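4-alpha-glucanotransferase (Corynebacterium glutamicum, PDB 5B68) is an amylomaltase, or disproportionating enzyme, of the 4-alpha-glucanotransferase family, with a TIM-barrel region preceded by an N-terminal beta sandwich. Local coordinates at residues A311-V314 with S315-R319; R4-L7 with N8-A11; G528-L532 with W533-S537; R434-E437 with E438-P442; H573-L576 with R577-G581. One frame throughout, in Å; residues are numbered along the deposited sequence.

Contact 1. Residues A311-V314 with S315-R319; sequences ANFV and SFVQR
With CG anti to the backbone N (chi1 179°), the ring of F313 swings over beside its own carbonyl and comes up against V317, whose CG2 lies anti to its carbonyl carbon and next to its backbone N. These two torsions join the pair across one turn of the alpha-helix 307-338, an i to i+4 contact on the face of the helix turned to helix 349-376. The touch is between a ring corner and a methyl: F313 CE1 stands 3.5 Å from V317 CG2, and the two side chains meet obliquely, the methyl neither squarely over the ring nor in its plane. The same methyl also rests on the backbone, with V317 CG2 3.4 Å from F313 O.

Underneath, four successive backbone bonds hold the turn. S315 N donates to A311 O, F316 N to N312 O, V317 N to F313 O and Q318 N to V314 O. The straightest is that from F316 N, with 168° at the hydrogen and 3.0 Å to N312 O.

F313, F316 and V317 face helix 349-376, where both phenylalanine rings meet W361 and the ring of F313 also makes an edge-to-face contact with W358; V317 rests on M357. This apolar seam joins the two long helices. At its end R319 forms a salt bridge with D364. Along the other flank the chain is mostly exposed, and S315 CB sits 3.2 Å from A311 O, the carbonyl that accepts its own N-H.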
loop_
_atom_site.group_PDB
_atom_site.type_symbol
_atom_site.label_atom_id
_atom_site.label_comp_id
_atom_site.label_asym_id
_atom_site.label_seq_id
_atom_site.Cartn_x
_atom_site.Cartn_y
_atom_site.Cartn_z
ATOM N N ALA A 311 30.651 -8.830 -1.119
ATOM C CA ALA A 311 30.690 -7.379 -1.171
ATOM C C ALA A 311 29.351 -6.785 -1.589
ATOM O O ALA A 311 29.011 -5.715 -1.186
ATOM C CB ALA A 311 31.778 -6.883 -2.131
ATOM N N ASN A 312 28.625 -7.495 -2.427
ATOM C CA ASN A 312 27.246 -7.143 -2.728
ATOM C C ASN A 312 26.330 -7.238 -1.513
ATOM O O ASN A 312 25.532 -6.328 -1.261
ATOM C CB ASN A 312 26.720 -8.049 -3.821
ATOM C CG ASN A 312 26.736 -7.363 -5.114
ATOM O OD1 ASN A 312 27.729 -7.406 -5.845
ATOM N ND2 ASN A 312 25.674 -6.626 -5.373
ATOM N N PHE A 313 26.435 -8.334 -0.766
ATOM C CA PHE A 313 25.655 -8.484 0.438
ATOM C C PHE A 313 25.980 -7.389 1.474
ATOM O O PHE A 313 25.091 -6.806 2.103
ATOM C CB PHE A 313 25.828 -9.877 1.014
ATOM C CG PHE A 313 25.065 -10.134 2.294
ATOM C CD1 PHE A 313 23.798 -9.563 2.563
ATOM C CD2 PHE A 313 25.609 -10.946 3.275
ATOM C CE1 PHE A 313 23.130 -9.865 3.719
ATOM C CE2 PHE A 313 24.934 -11.211 4.437
ATOM C CZ PHE A 313 23.676 -10.689 4.667
ATOM N N VAL A 314 27.264 -7.122 1.672
ATOM C CA VAL A 314 27.659 -6.088 2.616
ATOM C C VAL A 314 27.188 -4.697 2.164
ATOM O O VAL A 314 26.801 -3.890 2.963
ATOM C CB VAL A 314 29.191 -6.101 2.762
ATOM C CG1 VAL A 314 29.724 -4.770 3.340
ATOM C CG2 VAL A 314 29.590 -7.335 3.613
ATOM N N SER A 315 27.250 -4.437 0.890
ATOM C CA SER A 315 26.756 -3.200 0.299
ATOM C C SER A 315 25.199 -3.002 0.554
ATOM O O SER A 315 24.760 -1.937 0.978
ATOM C CB SER A 315 27.083 -3.209 -1.197
ATOM O OG SER A 315 26.634 -2.010 -1.794
ATOM N N PHE A 316 24.423 -4.055 0.341
ATOM C CA PHE A 316 23.011 -4.050 0.691
ATOM C C PHE A 316 22.819 -3.742 2.164
ATOM O O PHE A 316 21.976 -2.890 2.495
ATOM C CB PHE A 316 22.364 -5.406 0.357
ATOM C CG PHE A 316 20.960 -5.562 0.868
ATOM C CD1 PHE A 316 19.903 -5.037 0.135
ATOM C CD2 PHE A 316 20.693 -6.285 2.049
ATOM C CE1 PHE A 316 18.596 -5.234 0.551
ATOM C CE2 PHE A 316 19.391 -6.451 2.479
ATOM C CZ PHE A 316 18.343 -5.910 1.735
ATOM N N VAL A 317 23.548 -4.426 3.059
ATOM C CA VAL A 317 23.301 -4.250 4.500
ATOM C C VAL A 317 23.592 -2.768 4.907
ATOM O O VAL A 317 22.845 -2.198 5.708
ATOM C CB VAL A 317 24.129 -5.247 5.333
ATOM C CG1 VAL A 317 24.130 -4.890 6.804
ATOM C CG2 VAL A 317 23.536 -6.664 5.160
ATOM N N GLN A 318 24.648 -2.201 4.336
ATOM C CA GLN A 318 25.036 -0.808 4.614
ATOM C C GLN A 318 23.941 0.082 4.146
ATOM O O GLN A 318 23.561 1.011 4.881
ATOM C CB GLN A 318 26.318 -0.311 3.888
ATOM C CG GLN A 318 27.632 -0.502 4.628
ATOM C CD GLN A 318 27.824 0.399 5.872
ATOM O OE1 GLN A 318 26.874 0.979 6.411
ATOM N NE2 GLN A 318 29.081 0.499 6.338
ATOM N N ARG A 319 23.442 -0.187 2.936
ATOM C CA ARG A 319 22.408 0.664 2.370
ATOM C C ARG A 319 21.161 0.705 3.254
ATOM O O ARG A 319 20.554 1.792 3.413
ATOM C CB ARG A 319 22.076 0.226 0.929
ATOM C CG ARG A 319 21.117 1.144 0.153
ATOM C CD ARG A 319 20.696 0.522 -1.159
ATOM N NE ARG A 319 19.768 -0.623 -0.945
ATOM C CZ ARG A 319 19.450 -1.534 -1.850
ATOM N NH1 ARG A 319 18.535 -2.475 -1.576
ATOM N NH2 ARG A 319 19.918 -1.445 -3.082
#

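Contact 2. Residues R4-L7 with N8-A11; sequences RRFL and NELA
In the first turn of helix 5-13, carbonyls of R4 to L7 accept the amides of N8 to A11 in an unbroken i to i+4 series, the N8 N to R4 O bond being almost straight at 177°. The side chains of R4 and N8 repeat this link outside the backbone: R4 NE donates to N8 OD1 at 2.8 Å. That bond is bent, 142° at the hydrogen, and the oxygen lies somewhat out of the guanidinium plane, while the guanidinium and amide planes stand perpendicular. A bend at chi2 (51°) folds the arginine chain forward along the helix, toward N8, which also carries R4 CD to 3.4 Å from N8 OD1. R4 and N8 are thus joined twice, once through the main chain and once through their side chains.

On another flank, F6 CD1 is 4.2 Å from E9 OE2, a loose oblique approach. R5 NH2 and E9 OE2, at 4.5 Å, are too far apart for a salt bridge, though their opposite charges probably attract.

The remaining guanidinium nitrogens of R4 are held elsewhere, NH2 pairing with D32 and the carbonyl of V30. L7 and L10 pack on helix 32-41, while F6, L7 and E9 touch helix 54-69, so the N-terminal helix lies against both.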
loop_
_atom_site.group_PDB
_atom_site.type_symbol
_atom_site.label_atom_id
_atom_site.label_comp_id
_atom_site.label_asym_id
_atom_site.label_seq_id
_atom_site.Cartn_x
_atom_site.Cartn_y
_atom_site.Cartn_z
ATOM N N ARG A 4 -17.695 20.561 26.938
ATOM C CA ARG A 4 -17.438 20.131 25.570
ATOM C C ARG A 4 -16.652 21.217 24.832
ATOM O O ARG A 4 -15.778 20.886 24.050
ATOM C CB ARG A 4 -18.736 19.776 24.852
ATOM C CG ARG A 4 -18.568 19.187 23.431
ATOM C CD ARG A 4 -17.584 18.011 23.275
ATOM N NE ARG A 4 -17.598 17.583 21.862
ATOM C CZ ARG A 4 -17.938 16.383 21.385
ATOM N NH1 ARG A 4 -17.915 16.201 20.064
ATOM N NH2 ARG A 4 -18.255 15.336 22.166
ATOM N N ARG A 5 -16.832 22.480 25.165
ATOM C CA ARG A 5 -16.083 23.497 24.447
ATOM C C ARG A 5 -14.565 23.338 24.592
ATOM O O ARG A 5 -13.844 23.534 23.653
ATOM C CB ARG A 5 -16.556 24.912 24.805
ATOM C CG ARG A 5 -16.085 25.452 26.129
ATOM C CD ARG A 5 -15.016 26.504 25.904
ATOM N NE ARG A 5 -15.264 27.758 26.606
ATOM C CZ ARG A 5 -14.619 28.897 26.352
ATOM N NH1 ARG A 5 -14.903 29.991 27.033
ATOM N NH2 ARG A 5 -13.698 28.946 25.413
ATOM N N PHE A 6 -14.099 22.976 25.768
ATOM C CA PHE A 6 -12.676 22.790 26.027
ATOM C C PHE A 6 -12.223 21.484 25.364
ATOM O O PHE A 6 -11.139 21.418 24.825
ATOM C CB PHE A 6 -12.389 22.788 27.555
ATOM C CG PHE A 6 -12.723 24.107 28.232
ATOM C CD1 PHE A 6 -12.014 25.264 27.917
ATOM C CD2 PHE A 6 -13.783 24.200 29.147
ATOM C CE1 PHE A 6 -12.326 26.500 28.506
ATOM C CE2 PHE A 6 -14.100 25.429 29.735
ATOM C CZ PHE A 6 -13.363 26.569 29.437
ATOM N N LEU A 7 -13.031 20.426 25.408
ATOM C CA LEU A 7 -12.680 19.208 24.726
ATOM C C LEU A 7 -12.567 19.395 23.203
ATOM O O LEU A 7 -11.635 18.890 22.576
ATOM C CB LEU A 7 -13.690 18.083 24.991
ATOM C CG LEU A 7 -13.311 16.799 25.678
ATOM C CD1 LEU A 7 -14.404 15.757 25.388
ATOM C CD2 LEU A 7 -11.946 16.294 25.254
ATOM N N ASN A 8 -13.499 20.109 22.612
ATOM C CA ASN A 8 -13.404 20.493 21.181
ATOM C C ASN A 8 -12.154 21.309 20.879
ATOM O O ASN A 8 -11.475 21.080 19.855
ATOM C CB ASN A 8 -14.625 21.320 20.728
ATOM C CG ASN A 8 -15.873 20.487 20.612
ATOM O OD1 ASN A 8 -15.818 19.280 20.600
ATOM N ND2 ASN A 8 -17.025 21.152 20.603
ATOM N N GLU A 9 -11.808 22.217 21.778
ATOM C CA GLU A 9 -10.634 23.020 21.574
ATOM C C GLU A 9 -9.413 22.120 21.541
ATOM O O GLU A 9 -8.552 22.284 20.658
ATOM C CB GLU A 9 -10.472 24.084 22.658
ATOM C CG GLU A 9 -9.419 25.143 22.338
ATOM C CD GLU A 9 -9.316 26.249 23.402
ATOM O OE1 GLU A 9 -8.380 27.041 23.312
ATOM O OE2 GLU A 9 -10.152 26.332 24.312
ATOM N N LEU A 10 -9.366 21.178 22.453
ATOM C CA LEU A 10 -8.234 20.282 22.535
ATOM C C LEU A 10 -8.161 19.339 21.352
ATOM O O LEU A 10 -7.113 19.142 20.766
ATOM C CB LEU A 10 -8.287 19.518 23.834
ATOM C CG LEU A 10 -7.072 18.654 24.195
ATOM C CD1 LEU A 10 -5.750 19.413 24.333
ATOM C CD2 LEU A 10 -7.374 17.935 25.477
ATOM N N ALA A 11 -9.293 18.732 21.028
ATOM C CA ALA A 11 -9.398 17.901 19.839
ATOM C C ALA A 11 -8.902 18.638 18.582
ATOM O O ALA A 11 -8.132 18.038 17.807
ATOM C CB ALA A 11 -10.878 17.469 19.644
#

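Contact 3. Residues G528-L532 with W533-S537; sequences GTSIL and WFEHS
I531 and E535 meet where a strand of the parallel barrel sheet, 528-531, runs into a short 3-10 turn. Hydrogen bonds come first. I531 N donates to E535 OE1 at 3.1 Å, reaching that oxygen on its anti side and 24° out of the carboxylate plane; the bend at chi2 (-51°) turns the glutamate back over the strand end. E535 OE2 is taken by R544 in a salt bridge, so the carboxylate is gripped at both oxygens. Two backbone bonds make the turn: F534 N to I531 O, and E535 N to L532 O, the latter nearly straight. A water donates to L532 O and to E535 O, bridging the two carbonyls.

Apolar contacts follow. The side chains of I531 and F534 run alongside each other in the same direction, with I531 CB 3.8 Å from F534 CD2 and the isoleucine methyls CG2 and CD1 also close to the CD2-CE2 side of the ring. L532 and W533 form a CH-pi contact. The indole's ring also stacks on Y568, and L532 and W533 both reach helices 587-607 and 627-639, joining the strand end to these two helices. The methyl L532 CD2 sits 4.1 Å from the centroid of the six-membered ring of W533, only 7° off its normal.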
loop_
_atom_site.group_PDB
_atom_site.type_symbol
_atom_site.label_atom_id
_atom_site.label_comp_id
_atom_site.label_asym_id
_atom_site.label_seq_id
_atom_site.Cartn_x
_atom_site.Cartn_y
_atom_site.Cartn_z
ATOM N N GLY A 528 -5.946 8.468 -10.265
ATOM C CA GLY A 528 -7.052 7.788 -9.635
ATOM C C GLY A 528 -7.255 6.361 -10.098
ATOM O O GLY A 528 -6.470 5.844 -10.887
ATOM N N THR A 529 -8.324 5.729 -9.616
ATOM C CA THR A 529 -8.713 4.388 -10.042
ATOM C C THR A 529 -10.201 4.413 -10.432
ATOM O O THR A 529 -11.035 4.806 -9.622
ATOM C CB THR A 529 -8.511 3.341 -8.916
ATOM O OG1 THR A 529 -9.175 3.795 -7.722
ATOM C CG2 THR A 529 -7.080 3.202 -8.602
ATOM N N SER A 530 -10.494 4.016 -11.664
ATOM C CA SER A 530 -11.850 3.830 -12.174
ATOM C C SER A 530 -12.086 2.352 -12.432
ATOM O O SER A 530 -11.242 1.682 -13.085
ATOM C CB SER A 530 -11.949 4.540 -13.475
ATOM O OG SER A 530 -11.872 5.929 -13.393
ATOM N N ILE A 531 -13.161 1.814 -11.905
ATOM C CA ILE A 531 -13.465 0.376 -11.997
ATOM C C ILE A 531 -14.823 0.268 -12.708
ATOM O O ILE A 531 -15.840 0.827 -12.242
ATOM C CB ILE A 531 -13.492 -0.274 -10.594
ATOM C CG1 ILE A 531 -12.126 -0.121 -9.924
ATOM C CG2 ILE A 531 -13.785 -1.777 -10.650
ATOM C CD1 ILE A 531 -12.117 -0.664 -8.491
ATOM N N LEU A 532 -14.810 -0.377 -13.866
ATOM C CA LEU A 532 -15.957 -0.291 -14.787
ATOM C C LEU A 532 -17.282 -0.572 -14.016
ATOM O O LEU A 532 -18.204 0.193 -14.097
ATOM C CB LEU A 532 -15.803 -1.355 -15.888
ATOM C CG LEU A 532 -17.108 -1.641 -16.669
ATOM C CD1 LEU A 532 -17.201 -0.581 -17.722
ATOM C CD2 LEU A 532 -17.182 -2.998 -17.285
ATOM N N TRP A 533 -17.324 -1.640 -13.246
ATOM C CA TRP A 533 -18.613 -2.070 -12.634
ATOM C C TRP A 533 -19.180 -1.039 -11.649
ATOM O O TRP A 533 -20.380 -1.017 -11.417
ATOM C CB TRP A 533 -18.484 -3.405 -11.933
ATOM C CG TRP A 533 -18.078 -4.548 -12.717
ATOM C CD1 TRP A 533 -16.971 -5.316 -12.518
ATOM C CD2 TRP A 533 -18.734 -5.081 -13.874
ATOM N NE1 TRP A 533 -16.909 -6.318 -13.438
ATOM C CE2 TRP A 533 -17.971 -6.195 -14.300
ATOM C CE3 TRP A 533 -19.901 -4.744 -14.569
ATOM C CZ2 TRP A 533 -18.339 -6.978 -15.396
ATOM C CZ3 TRP A 533 -20.251 -5.496 -15.689
ATOM C CH2 TRP A 533 -19.474 -6.592 -16.092
ATOM N N PHE A 534 -18.317 -0.176 -11.093
ATOM C CA PHE A 534 -18.760 0.875 -10.149
ATOM C C PHE A 534 -18.993 2.220 -10.740
ATOM O O PHE A 534 -19.434 3.120 -10.033
ATOM C CB PHE A 534 -17.738 1.020 -9.004
ATOM C CG PHE A 534 -17.394 -0.263 -8.323
ATOM C CD1 PHE A 534 -18.353 -1.231 -8.072
ATOM C CD2 PHE A 534 -16.102 -0.482 -7.844
ATOM C CE1 PHE A 534 -18.026 -2.414 -7.418
ATOM C CE2 PHE A 534 -15.761 -1.673 -7.169
ATOM C CZ PHE A 534 -16.732 -2.634 -6.947
ATOM N N GLU A 535 -18.724 2.443 -12.027
ATOM C CA GLU A 535 -18.678 3.799 -12.524
ATOM C C GLU A 535 -20.028 4.293 -13.019
ATOM O O GLU A 535 -20.680 3.589 -13.814
ATOM C CB GLU A 535 -17.712 3.908 -13.706
ATOM C CG GLU A 535 -16.211 3.779 -13.385
ATOM C CD GLU A 535 -15.740 4.701 -12.259
ATOM O OE1 GLU A 535 -14.999 4.222 -11.346
ATOM O OE2 GLU A 535 -16.114 5.879 -12.331
ATOM N N HIS A 536 -20.409 5.503 -12.599
ATOM C CA HIS A 536 -21.679 6.101 -12.926
ATOM C C HIS A 536 -21.313 7.320 -13.657
ATOM O O HIS A 536 -20.224 7.877 -13.440
ATOM C CB HIS A 536 -22.499 6.442 -11.627
ATOM C CG HIS A 536 -23.018 5.252 -10.907
ATOM N ND1 HIS A 536 -24.318 4.824 -11.037
ATOM C CD2 HIS A 536 -22.441 4.435 -9.997
ATOM C CE1 HIS A 536 -24.504 3.756 -10.277
ATOM N NE2 HIS A 536 -23.379 3.498 -9.629
ATOM N N SER A 537 -22.181 7.738 -14.573
ATOM C CA SER A 537 -21.963 8.925 -15.339
ATOM C C SER A 537 -22.075 10.142 -14.391
ATOM O O SER A 537 -23.012 10.214 -13.621
ATOM C CB SER A 537 -23.050 9.003 -16.411
ATOM O OG SER A 537 -22.897 10.079 -17.292
HETATM O O HOH W 1 -20.178 1.536 -15.603
#

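Contact 4. Residues R434-E437 with E438-P442; sequences RLAE and EGYIP
The ring of Y440 folds back beneath the last turn of helix 434-437 and covers L435 and A436, in a Schellman motif that ends this helix. G439, with positive phi, is its C-prime residue: Y440 N donates to L435 O at 3.1 Å, and G439 N to A436 O at 2.9 Å. E438 to I441 form a type I' turn, which reverses the chain and places Y440 at the N-cap position of the next helix, 441-452.

In shape, the reversal makes a shallow hollow bounded by L435 and the backbone of A436, and the tyrosine ring fills it. One face receives A436 CA in a CH-pi contact, 3.9 Å from the centroid. Farther along the ring the methyl of A436 presses on the CE2 and CZ side, reaching Y440 OH. The CD1 and CE1 side meets the branch of L435, whose CD2 comes within 3.7 Å of Y440 CD1; the two side chains cross at about a right angle. The leucine's other methyl turns to the proline ring, and the side chains of L435 and P442 pass each other running opposite ways.

Y440 also packs on A489, L490 and I493 of helix 487-500, so the same side chain joins the helix end to that helix. E437 is held by R71 in a salt bridge, and A436 O also accepts from the hydroxyl of S76. L435 CD1 lies 4.0 Å from P442 CD.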
loop_
_atom_site.group_PDB
_atom_site.type_symbol
_atom_site.label_atom_id
_atom_site.label_comp_id
_atom_site.label_asym_id
_atom_site.label_seq_id
_atom_site.Cartn_x
_atom_site.Cartn_y
_atom_site.Cartn_z
ATOM N N ARG A 434 4.411 12.660 16.015
ATOM C CA ARG A 434 5.665 11.975 16.216
ATOM C C ARG A 434 6.296 11.507 14.917
ATOM O O ARG A 434 7.506 11.547 14.774
ATOM C CB ARG A 434 5.517 10.795 17.185
ATOM C CG ARG A 434 5.101 11.261 18.565
ATOM C CD ARG A 434 4.898 10.114 19.494
ATOM N NE ARG A 434 4.561 10.735 20.772
ATOM C CZ ARG A 434 3.843 10.190 21.758
ATOM N NH1 ARG A 434 3.378 8.951 21.669
ATOM N NH2 ARG A 434 3.600 10.915 22.854
ATOM N N LEU A 435 5.491 11.125 13.927
ATOM C CA LEU A 435 6.034 10.773 12.640
ATOM C C LEU A 435 6.753 12.021 12.078
ATOM O O LEU A 435 7.784 11.895 11.521
ATOM C CB LEU A 435 4.932 10.316 11.656
ATOM C CG LEU A 435 5.455 9.887 10.270
ATOM C CD1 LEU A 435 6.502 8.810 10.263
ATOM C CD2 LEU A 435 4.312 9.545 9.385
ATOM N N ALA A 436 6.144 13.201 12.222
ATOM C CA ALA A 436 6.725 14.445 11.711
ATOM C C ALA A 436 8.005 14.829 12.508
ATOM O O ALA A 436 8.990 15.397 11.913
ATOM C CB ALA A 436 5.678 15.531 11.731
ATOM N N GLU A 437 8.010 14.544 13.798
ATOM C CA GLU A 437 9.169 14.781 14.657
ATOM C C GLU A 437 10.343 13.931 14.242
ATOM O O GLU A 437 11.474 14.295 14.453
ATOM C CB GLU A 437 8.843 14.560 16.123
ATOM C CG GLU A 437 7.914 15.612 16.663
ATOM C CD GLU A 437 7.544 15.395 18.110
ATOM O OE1 GLU A 437 7.571 14.258 18.570
ATOM O OE2 GLU A 437 7.227 16.371 18.780
ATOM N N GLU A 438 10.043 12.772 13.682
ATOM C CA GLU A 438 11.061 11.870 13.194
ATOM C C GLU A 438 11.391 12.158 11.737
ATOM O O GLU A 438 12.017 11.378 11.098
ATOM C CB GLU A 438 10.654 10.419 13.357
ATOM C CG GLU A 438 10.644 9.969 14.790
ATOM C CD GLU A 438 12.011 9.992 15.428
ATOM O OE1 GLU A 438 12.989 9.566 14.813
ATOM O OE2 GLU A 438 12.093 10.427 16.565
ATOM N N GLY A 439 10.904 13.266 11.218
ATOM C CA GLY A 439 11.286 13.694 9.892
ATOM C C GLY A 439 10.719 12.844 8.781
ATOM O O GLY A 439 11.212 12.834 7.699
ATOM N N TYR A 440 9.669 12.125 9.100
ATOM C CA TYR A 440 8.972 11.228 8.189
ATOM C C TYR A 440 9.891 10.091 7.681
ATOM O O TYR A 440 9.644 9.491 6.617
ATOM C CB TYR A 440 8.315 11.995 7.042
ATOM C CG TYR A 440 7.165 12.834 7.489
ATOM C CD1 TYR A 440 5.852 12.291 7.537
ATOM C CD2 TYR A 440 7.320 14.182 7.833
ATOM C CE1 TYR A 440 4.789 13.027 8.007
ATOM C CE2 TYR A 440 6.248 14.943 8.245
ATOM C CZ TYR A 440 4.959 14.342 8.393
ATOM O OH TYR A 440 3.847 15.006 8.765
ATOM N N ILE A 441 10.987 9.817 8.387
ATOM C CA ILE A 441 11.943 8.900 7.850
ATOM C C ILE A 441 11.372 7.467 7.698
ATOM O O ILE A 441 11.704 6.814 6.697
ATOM C CB ILE A 441 13.258 8.913 8.668
ATOM C CG1 ILE A 441 13.927 10.286 8.543
ATOM C CG2 ILE A 441 14.144 7.734 8.277
ATOM C CD1 ILE A 441 14.428 10.673 7.147
ATOM N N PRO A 442 10.494 7.013 8.623
ATOM C CA PRO A 442 9.873 5.676 8.410
ATOM C C PRO A 442 8.976 5.570 7.148
ATOM O O PRO A 442 8.942 4.527 6.486
ATOM C CB PRO A 442 9.081 5.503 9.674
ATOM C CG PRO A 442 9.934 6.199 10.725
ATOM C CD PRO A 442 10.249 7.466 9.991
#

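Contact 5. Residues H573-L576 with R577-G581; sequences HIAL and RERLG
The last turns of helix 572-579 bring R579 back over L576. The guanidinium of R579 lies with one face on the leucine: L576 CD1 is 3.6 Å from R579 NH2, toward the rim of the flat group. Its chi1 of 72° sets CG between the backbone N and the carbonyl carbon, and from there the chain runs extended as far as NE, carrying the charged end back along the helix. R579 NH2 forms a salt bridge with E572, about two turns earlier, so the aliphatic contact and the charge pair probably act together to fix the guanidinium. A575 CB approaches R579 NH1 at 3.9 Å.

The helix stops in a Schellman motif at G581, which has positive phi; G581 N donates to E578 O at 3.0 Å, and L580 N still reaches L576 O. Beside this cap the end of L580 comes back to L576, its CG 3.3 Å from L576 O and its CD1 4.1 Å from L576 CD1, the leucine pair crossing at a slant.

At the start of the segment R577 N donates to H573 O, and the guanidinium of R577 turns its edge to the same carbonyl. I574 packs on L591 and D594 of helix 587-607. H573 stacks its ring on Y568, and its NE2 makes a weak hydrogen bond to D594.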
loop_
_atom_site.group_PDB
_atom_site.type_symbol
_atom_site.label_atom_id
_atom_site.label_comp_id
_atom_site.label_asym_id
_atom_site.label_seq_id
_atom_site.Cartn_x
_atom_site.Cartn_y
_atom_site.Cartn_z
ATOM N N HIS A 573 -20.824 -12.726 -7.982
ATOM C CA HIS A 573 -20.860 -11.805 -6.845
ATOM C C HIS A 573 -22.054 -12.060 -5.910
ATOM O O HIS A 573 -21.883 -12.097 -4.674
ATOM C CB HIS A 573 -20.710 -10.306 -7.220
ATOM C CG HIS A 573 -21.623 -9.823 -8.304
ATOM N ND1 HIS A 573 -21.844 -10.505 -9.490
ATOM C CD2 HIS A 573 -22.304 -8.664 -8.409
ATOM C CE1 HIS A 573 -22.662 -9.806 -10.250
ATOM N NE2 HIS A 573 -22.943 -8.678 -9.626
ATOM N N ILE A 574 -23.230 -12.293 -6.484
ATOM C CA ILE A 574 -24.391 -12.530 -5.660
ATOM C C ILE A 574 -24.458 -13.986 -5.188
ATOM O O ILE A 574 -24.669 -14.214 -3.991
ATOM C CB ILE A 574 -25.646 -12.073 -6.404
ATOM C CG1 ILE A 574 -25.631 -10.540 -6.486
ATOM C CG2 ILE A 574 -26.905 -12.567 -5.709
ATOM C CD1 ILE A 574 -26.167 -10.031 -7.790
ATOM N N ALA A 575 -24.269 -14.967 -6.081
ATOM C CA ALA A 575 -24.242 -16.369 -5.666
ATOM C C ALA A 575 -23.228 -16.619 -4.546
ATOM O O ALA A 575 -23.509 -17.375 -3.626
ATOM C CB ALA A 575 -23.955 -17.296 -6.853
ATOM N N LEU A 576 -22.072 -15.959 -4.612
ATOM C CA LEU A 576 -21.001 -16.152 -3.633
ATOM C C LEU A 576 -21.394 -15.523 -2.287
ATOM O O LEU A 576 -21.256 -16.166 -1.263
ATOM C CB LEU A 576 -19.657 -15.552 -4.123
ATOM C CG LEU A 576 -18.480 -15.830 -3.180
ATOM C CD1 LEU A 576 -18.306 -17.328 -2.924
ATOM C CD2 LEU A 576 -17.167 -15.220 -3.688
ATOM N N ARG A 577 -21.918 -14.297 -2.294
ATOM C CA ARG A 577 -22.338 -13.654 -1.041
ATOM C C ARG A 577 -23.495 -14.441 -0.373
ATOM O O ARG A 577 -23.501 -14.623 0.849
ATOM C CB ARG A 577 -22.692 -12.176 -1.248
ATOM C CG ARG A 577 -21.472 -11.238 -1.400
ATOM C CD ARG A 577 -21.812 -9.760 -1.137
ATOM N NE ARG A 577 -22.758 -9.235 -2.138
ATOM C CZ ARG A 577 -23.524 -8.142 -2.009
ATOM N NH1 ARG A 577 -23.482 -7.384 -0.910
ATOM N NH2 ARG A 577 -24.346 -7.803 -3.003
ATOM N N GLU A 578 -24.416 -14.959 -1.183
ATOM C CA GLU A 578 -25.528 -15.775 -0.686
ATOM C C GLU A 578 -25.108 -17.075 -0.025
ATOM O O GLU A 578 -25.604 -17.414 1.050
ATOM C CB GLU A 578 -26.534 -16.059 -1.826
ATOM C CG GLU A 578 -27.776 -16.856 -1.422
ATOM C CD GLU A 578 -28.481 -16.357 -0.142
ATOM O OE1 GLU A 578 -29.246 -17.154 0.450
ATOM O OE2 GLU A 578 -28.301 -15.180 0.270
ATOM N N ARG A 579 -24.175 -17.804 -0.633
ATOM C CA ARG A 579 -23.771 -19.068 -0.071
ATOM C C ARG A 579 -22.901 -18.896 1.157
ATOM O O ARG A 579 -22.838 -19.799 1.971
ATOM C CB ARG A 579 -23.146 -20.017 -1.099
ATOM C CG ARG A 579 -21.764 -19.692 -1.627
ATOM C CD ARG A 579 -21.459 -20.727 -2.691
ATOM N NE ARG A 579 -20.221 -20.531 -3.433
ATOM C CZ ARG A 579 -20.124 -20.057 -4.688
ATOM N NH1 ARG A 579 -21.184 -19.670 -5.420
ATOM N NH2 ARG A 579 -18.914 -19.966 -5.229
ATOM N N LEU A 580 -22.263 -17.742 1.320
ATOM C CA LEU A 580 -21.527 -17.508 2.542
ATOM C C LEU A 580 -22.437 -16.886 3.601
ATOM O O LEU A 580 -21.997 -16.721 4.733
ATOM C CB LEU A 580 -20.290 -16.655 2.283
ATOM C CG LEU A 580 -19.327 -17.199 1.227
ATOM C CD1 LEU A 580 -18.224 -16.161 0.981
ATOM C CD2 LEU A 580 -18.752 -18.588 1.531
ATOM N N GLY A 581 -23.693 -16.573 3.261
ATOM C CA GLY A 581 -24.647 -15.993 4.217
ATOM C C GLY A 581 -24.369 -14.529 4.538
ATOM O O GLY A 581 -24.721 -14.037 5.610
#

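In the fold
Along the chain the five contacts follow in series, none enclosing or crossing another: contact 2, contact 1, contact 4, contact 3, contact 5. Each is local, closing no long loop. Contact 2 opens the modelled chain, in the first helix, ahead of the strands of the beta sandwich. Contact 1 joins the long helices 307-338 and 349-376. In contact 4 helix 434-437, tied through E437 to R71, ends and turns into helix 441-452; its nearest atoms are about 10 Å from contact 1. Contact 3 ends barrel strand 528-531, and contact 5 lies about 7 Å away at nearest atoms. Y568 ties these last two, stacking on both W533 and H573, beside helix 587-607.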